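Local coordinates for arginase 1, mitochondrial (Arabidopsis thaliana, PDB 6VSU), which hydrolyses L-arginine to urea and L-ornithine with two manganese ions per subunit, and also converts agmatine to putrescine, at residues P65-R69 / D95-V99; T81-L87 / A316-K321. All blocks are in the same frame, centred on the assembly; numbering follows the deposited sequence.

From the N terminus the chain runs through helix 7-37 and strand 43-48 to helix 64-72, where the first segment of contact 1 lies. A loop follows, carrying 81-87, the first half of contact 2, before the chain enters strand 93-98 at an outer edge of the parallel sheet. There contact 1 closes its short loop, with 25 residues between 65-69 and 95-99. Contact 2 closes a far longer one, joining 81-87 to 316-321 at the C terminus. Because 81-87 falls between the halves of contact 1, the two loops cross. Contact 1 ties a helix to the edge strand; contact 2 ties the intervening loop to the final helix. Their centres lie about 18 Å apart.

Contact 1: P65-R69 / D95-V99; sequences PPRIR and DVGDV
R69 reaches from helix 65-69 to strand 95-98 and puts its guanidinium between the carboxylates of D95 and D98. CG stands anti to the carbonyl carbon (chi1 -68°) and the chain runs extended to NE, carrying the charged group across to the strand. D95 is gripped side-on: R69 NE meets D95 OD2 at 2.6 Å and R69 NH2 meets D95 OD1 at 3.2 Å, each oxygen using its syn lone pair, with the two flat groups only 7° from coplanar. D98 is held differently. R69 NH1 and NH2 both converge on D98 OD1, each at 2.8 Å, from one face of a carboxylate turned 52° to the guanidinium. This oxygen lies at the guanidinium's edge, near its plane. D95 is itself braced, since its OD1 also accepts from G97 N at 2.9 Å in an Asx turn, the amide coming from above the carboxylate plane. Beyond the charges, P65 CB packs 3.7 Å from D98 OD1, and P66 CG touches the other oxygen. The subunit interface adjoins: E103 of a neighbouring subunit accepts from the backbone N of D98. Held by both acids, the guanidinium has little freedom to turn. The arrangement is a salt-bridge network pinning a helix to the edge strand of the parallel beta-sheet at the heart of the alpha/beta arginase fold.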
loop_
_atom_site.group_PDB
_atom_site.type_symbol
_atom_site.label_atom_id
_atom_site.label_comp_id
_atom_site.label_asym_id
_atom_site.label_seq_id
_atom_site.Cartn_x
_atom_site.Cartn_y
_atom_site.Cartn_z
ATOM N N PRO E 65 -19.129 9.979 2.836
ATOM C CA PRO E 65 -20.212 10.155 1.874
ATOM C C PRO E 65 -19.767 10.488 0.458
ATOM O O PRO E 65 -20.272 9.918 -0.501
ATOM C CB PRO E 65 -21.163 11.168 2.522
ATOM C CG PRO E 65 -20.887 11.007 3.996
ATOM C CD PRO E 65 -19.385 10.730 4.079
ATOM N N PRO E 66 -18.824 11.409 0.246
ATOM C CA PRO E 66 -18.401 11.694 -1.135
ATOM C C PRO E 66 -17.738 10.504 -1.851
ATOM O O PRO E 66 -17.894 10.421 -3.101
ATOM C CB PRO E 66 -17.400 12.856 -0.969
ATOM C CG PRO E 66 -17.772 13.439 0.431
ATOM C CD PRO E 66 -18.170 12.244 1.265
ATOM N N ARG E 67 -17.000 9.659 -1.111
ATOM C CA ARG E 67 -16.349 8.451 -1.664
ATOM C C ARG E 67 -17.417 7.441 -2.051
ATOM O O ARG E 67 -17.285 6.812 -3.084
ATOM C CB ARG E 67 -15.376 7.804 -0.692
ATOM C CG ARG E 67 -14.350 8.754 -0.118
ATOM C CD ARG E 67 -13.599 9.381 -1.268
ATOM N NE ARG E 67 -12.471 10.170 -0.770
ATOM C CZ ARG E 67 -11.231 9.731 -0.622
ATOM N NH1 ARG E 67 -10.924 8.478 -0.918
ATOM N NH2 ARG E 67 -10.309 10.562 -0.169
ATOM N N ILE E 68 -18.473 7.331 -1.292
ATOM C CA ILE E 68 -19.562 6.398 -1.645
ATOM C C ILE E 68 -20.195 6.820 -2.981
ATOM O O ILE E 68 -20.375 5.955 -3.901
ATOM C CB ILE E 68 -20.580 6.329 -0.495
ATOM C CG1 ILE E 68 -19.913 5.748 0.751
ATOM C CG2 ILE E 68 -21.741 5.491 -0.959
ATOM C CD1 ILE E 68 -20.802 5.669 1.974
ATOM N N ARG E 69 -20.533 8.103 -3.104
ATOM C CA ARG E 69 -21.215 8.602 -4.321
ATOM C C ARG E 69 -20.332 8.349 -5.534
ATOM O O ARG E 69 -20.849 7.874 -6.536
ATOM C CB ARG E 69 -21.389 10.117 -4.249
ATOM C CG ARG E 69 -22.354 10.583 -3.179
ATOM C CD ARG E 69 -22.705 12.041 -3.374
ATOM N NE ARG E 69 -23.753 12.347 -2.435
ATOM C CZ ARG E 69 -23.545 12.759 -1.203
ATOM N NH1 ARG E 69 -22.315 12.944 -0.763
ATOM N NH2 ARG E 69 -24.570 12.990 -0.416
ATOM N N ASP E 95 -30.378 12.293 -5.007
ATOM C CA ASP E 95 -29.293 12.619 -4.043
ATOM C C ASP E 95 -29.464 14.095 -3.678
ATOM O O ASP E 95 -29.370 14.928 -4.590
ATOM C CB ASP E 95 -27.938 12.359 -4.692
ATOM C CG ASP E 95 -26.749 12.555 -3.769
ATOM O OD1 ASP E 95 -26.901 12.931 -2.569
ATOM O OD2 ASP E 95 -25.661 12.267 -4.257
ATOM N N VAL E 96 -29.745 14.378 -2.419
ATOM C CA VAL E 96 -29.868 15.782 -1.929
ATOM C C VAL E 96 -28.554 16.240 -1.300
ATOM O O VAL E 96 -28.541 17.289 -0.738
ATOM C CB VAL E 96 -31.051 15.973 -0.962
ATOM C CG1 VAL E 96 -32.344 15.401 -1.517
ATOM C CG2 VAL E 96 -30.762 15.328 0.358
ATOM N N GLY E 97 -27.464 15.509 -1.448
ATOM C CA GLY E 97 -26.146 15.963 -0.985
ATOM C C GLY E 97 -25.927 15.778 0.509
ATOM O O GLY E 97 -26.609 14.976 1.166
ATOM N N ASP E 98 -24.981 16.533 1.023
ATOM C CA ASP E 98 -24.485 16.386 2.414
ATOM C C ASP E 98 -25.004 17.525 3.298
ATOM O O ASP E 98 -25.074 18.685 2.862
ATOM C CB ASP E 98 -22.952 16.420 2.420
ATOM C CG ASP E 98 -22.368 15.145 1.845
ATOM O OD1 ASP E 98 -23.176 14.168 1.649
ATOM O OD2 ASP E 98 -21.126 15.149 1.552
ATOM N N VAL E 99 -25.292 17.185 4.523
ATOM C CA VAL E 99 -25.456 18.145 5.642
ATOM C C VAL E 99 -24.077 18.737 5.864
ATOM O O VAL E 99 -23.090 18.018 5.921
ATOM C CB VAL E 99 -25.996 17.423 6.889
ATOM C CG1 VAL E 99 -26.127 18.322 8.079
ATOM C CG2 VAL E 99 -27.302 16.734 6.601
#

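Contact 2: T81-L87 / A316-K321; sequences TEEGKEL and AAKISK
K85, the residue after a type I beta turn from T81 to G84, drapes its side chain over A317 at the C-terminal end of helix 303-319. The lysine leaves its backbone with CG anti to the carbonyl carbon (chi1 -66°) and stays extended beyond it, which carries the amine past A317 to the helix end. On the way, K85 CD passes 3.6 Å from A317 O and makes a looser contact with A317 CB. K85 NZ then donates to A317 O at 3.0 Å, in the carbonyl plane and with a C=O...N angle of 155°. The same K85 NZ lies 2.8 Å from S320 O, so the ammonium sits among carbonyls at the helix C terminus, where the helix dipole would probably favour its charge. With an alanine here, A317 O would probably keep the water but lose its lysine donor, and the flank of A317 would be left less covered.

A317 CB, which points toward the loop, meets T81: T81 OG1 is 3.5 Å from A317 CB, and CG2 packs against the same methyl. T81 OG1 sits between its backbone N and carbonyl carbon (chi1 72°), and from there also accepts from K85 N at 3.1 Å, so the hydroxyl ties the turn to the residue that follows it. Farther along the loop, L87 CD2 lies loosely against A316 CB, while R313 of the same helix touches the leucine from outside the contact. S320 turns its hydroxyl to other partners, V92 O and T44 OG1. On the side of the exposed E83, a water bridges the segments, donating to E83 OE1 at 2.7 Å and to A317 O at 3.1 Å, so that this carbonyl receives both the water and K85 NZ.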
loop_
_atom_site.group_PDB
_atom_site.type_symbol
_atom_site.label_atom_id
_atom_site.label_comp_id
_atom_site.label_asym_id
_atom_site.label_seq_id
_atom_site.Cartn_x
_atom_site.Cartn_y
_atom_site.Cartn_z
ATOM N N THR E 81 -29.060 -2.302 -10.722
ATOM C CA THR E 81 -28.946 -3.103 -9.474
ATOM C C THR E 81 -29.082 -4.593 -9.814
ATOM O O THR E 81 -29.463 -4.896 -10.918
ATOM C CB THR E 81 -29.973 -2.653 -8.438
ATOM O OG1 THR E 81 -31.283 -3.073 -8.831
ATOM C CG2 THR E 81 -29.971 -1.157 -8.271
ATOM N N GLU E 82 -28.732 -5.496 -8.904
ATOM C CA GLU E 82 -28.755 -6.973 -9.150
ATOM C C GLU E 82 -30.135 -7.453 -9.623
ATOM O O GLU E 82 -30.205 -8.342 -10.457
ATOM C CB GLU E 82 -28.357 -7.708 -7.879
ATOM C CG GLU E 82 -26.882 -7.585 -7.521
ATOM C CD GLU E 82 -26.326 -8.704 -6.661
ATOM O OE1 GLU E 82 -27.128 -9.602 -6.289
ATOM O OE2 GLU E 82 -25.080 -8.721 -6.440
ATOM N N GLU E 83 -31.190 -6.855 -9.056
ATOM C CA GLU E 83 -32.606 -7.183 -9.377
ATOM C C GLU E 83 -33.066 -6.508 -10.676
ATOM O O GLU E 83 -34.128 -6.890 -11.155
ATOM C CB GLU E 83 -33.533 -6.899 -8.198
ATOM C CG GLU E 83 -33.394 -7.898 -7.068
ATOM C CD GLU E 83 -33.926 -7.403 -5.734
ATOM O OE1 GLU E 83 -33.838 -6.184 -5.482
ATOM O OE2 GLU E 83 -34.435 -8.235 -4.960
ATOM N N GLY E 84 -32.361 -5.487 -11.169
ATOM C CA GLY E 84 -32.722 -4.937 -12.485
ATOM C C GLY E 84 -33.237 -3.505 -12.430
ATOM O O GLY E 84 -33.591 -2.994 -13.498
ATOM N N LYS E 85 -33.146 -2.808 -11.300
ATOM C CA LYS E 85 -33.563 -1.380 -11.237
ATOM C C LYS E 85 -32.485 -0.495 -11.854
ATOM O O LYS E 85 -31.310 -0.827 -11.766
ATOM C CB LYS E 85 -33.938 -0.993 -9.819
ATOM C CG LYS E 85 -35.185 -1.753 -9.419
ATOM C CD LYS E 85 -36.028 -1.073 -8.456
ATOM C CE LYS E 85 -37.415 -1.679 -8.348
ATOM N NZ LYS E 85 -37.956 -1.294 -7.021
ATOM N N GLU E 86 -32.937 0.577 -12.483
ATOM C CA GLU E 86 -32.100 1.535 -13.220
ATOM C C GLU E 86 -31.871 2.754 -12.319
ATOM O O GLU E 86 -32.822 3.526 -12.087
ATOM C CB GLU E 86 -32.794 1.858 -14.543
ATOM C CG GLU E 86 -32.038 2.869 -15.407
ATOM C CD GLU E 86 -30.576 2.516 -15.653
ATOM O OE1 GLU E 86 -30.329 1.494 -16.413
ATOM O OE2 GLU E 86 -29.701 3.149 -14.967
ATOM N N LEU E 87 -30.626 2.913 -11.874
ATOM C CA LEU E 87 -30.187 3.923 -10.888
ATOM C C LEU E 87 -30.156 5.305 -11.533
ATOM O O LEU E 87 -30.233 6.267 -10.791
ATOM C CB LEU E 87 -28.803 3.534 -10.352
ATOM C CG LEU E 87 -28.776 2.331 -9.427
ATOM C CD1 LEU E 87 -27.351 1.867 -9.205
ATOM C CD2 LEU E 87 -29.462 2.651 -8.087
ATOM N N ALA E 316 -31.379 1.003 -2.247
ATOM C CA ALA E 316 -32.164 1.927 -3.065
ATOM C C ALA E 316 -33.187 1.080 -3.835
ATOM O O ALA E 316 -34.302 1.522 -3.966
ATOM C CB ALA E 316 -31.274 2.717 -4.000
ATOM N N ALA E 317 -32.771 -0.069 -4.377
ATOM C CA ALA E 317 -33.656 -0.908 -5.219
ATOM C C ALA E 317 -34.816 -1.417 -4.368
ATOM O O ALA E 317 -35.896 -1.619 -4.906
ATOM C CB ALA E 317 -32.881 -2.048 -5.836
ATOM N N LYS E 318 -34.587 -1.551 -3.063
ATOM C CA LYS E 318 -35.594 -2.056 -2.120
ATOM C C LYS E 318 -36.516 -0.937 -1.619
ATOM O O LYS E 318 -37.719 -1.192 -1.344
ATOM C CB LYS E 318 -34.846 -2.700 -0.963
ATOM C CG LYS E 318 -35.732 -3.441 -0.007
ATOM C CD LYS E 318 -34.976 -4.447 0.818
ATOM C CE LYS E 318 -35.925 -5.414 1.499
ATOM N NZ LYS E 318 -36.257 -6.498 0.573
ATOM N N ILE E 319 -35.959 0.236 -1.356
ATOM C CA ILE E 319 -36.766 1.377 -0.852
ATOM C C ILE E 319 -37.668 1.874 -2.008
ATOM O O ILE E 319 -38.849 2.114 -1.771
ATOM C CB ILE E 319 -35.836 2.437 -0.225
ATOM C CG1 ILE E 319 -35.154 1.864 1.027
ATOM C CG2 ILE E 319 -36.559 3.768 0.046
ATOM C CD1 ILE E 319 -34.042 2.748 1.553
ATOM N N SER E 320 -37.163 1.950 -3.232
ATOM C CA SER E 320 -37.896 2.600 -4.342
ATOM C C SER E 320 -38.926 1.626 -4.884
ATOM O O SER E 320 -38.611 0.448 -4.958
ATOM C CB SER E 320 -36.985 3.061 -5.422
ATOM O OG SER E 320 -36.037 3.974 -4.913
ATOM N N LYS E 321 -40.117 2.095 -5.222
ATOM C CA LYS E 321 -41.156 1.207 -5.772
ATOM C C LYS E 321 -42.193 2.048 -6.475
ATOM O O LYS E 321 -42.087 3.282 -6.423
ATOM C CB LYS E 321 -41.754 0.344 -4.660
ATOM C CG LYS E 321 -42.423 1.112 -3.544
ATOM C CD LYS E 321 -42.366 0.375 -2.242
ATOM C CE LYS E 321 -43.324 0.983 -1.249
ATOM N NZ LYS E 321 -43.176 0.303 0.050
ATOM O OXT LYS E 321 -43.047 1.389 -7.073
HETATM O O HOH W 1 -35.711 -4.404 -6.291
#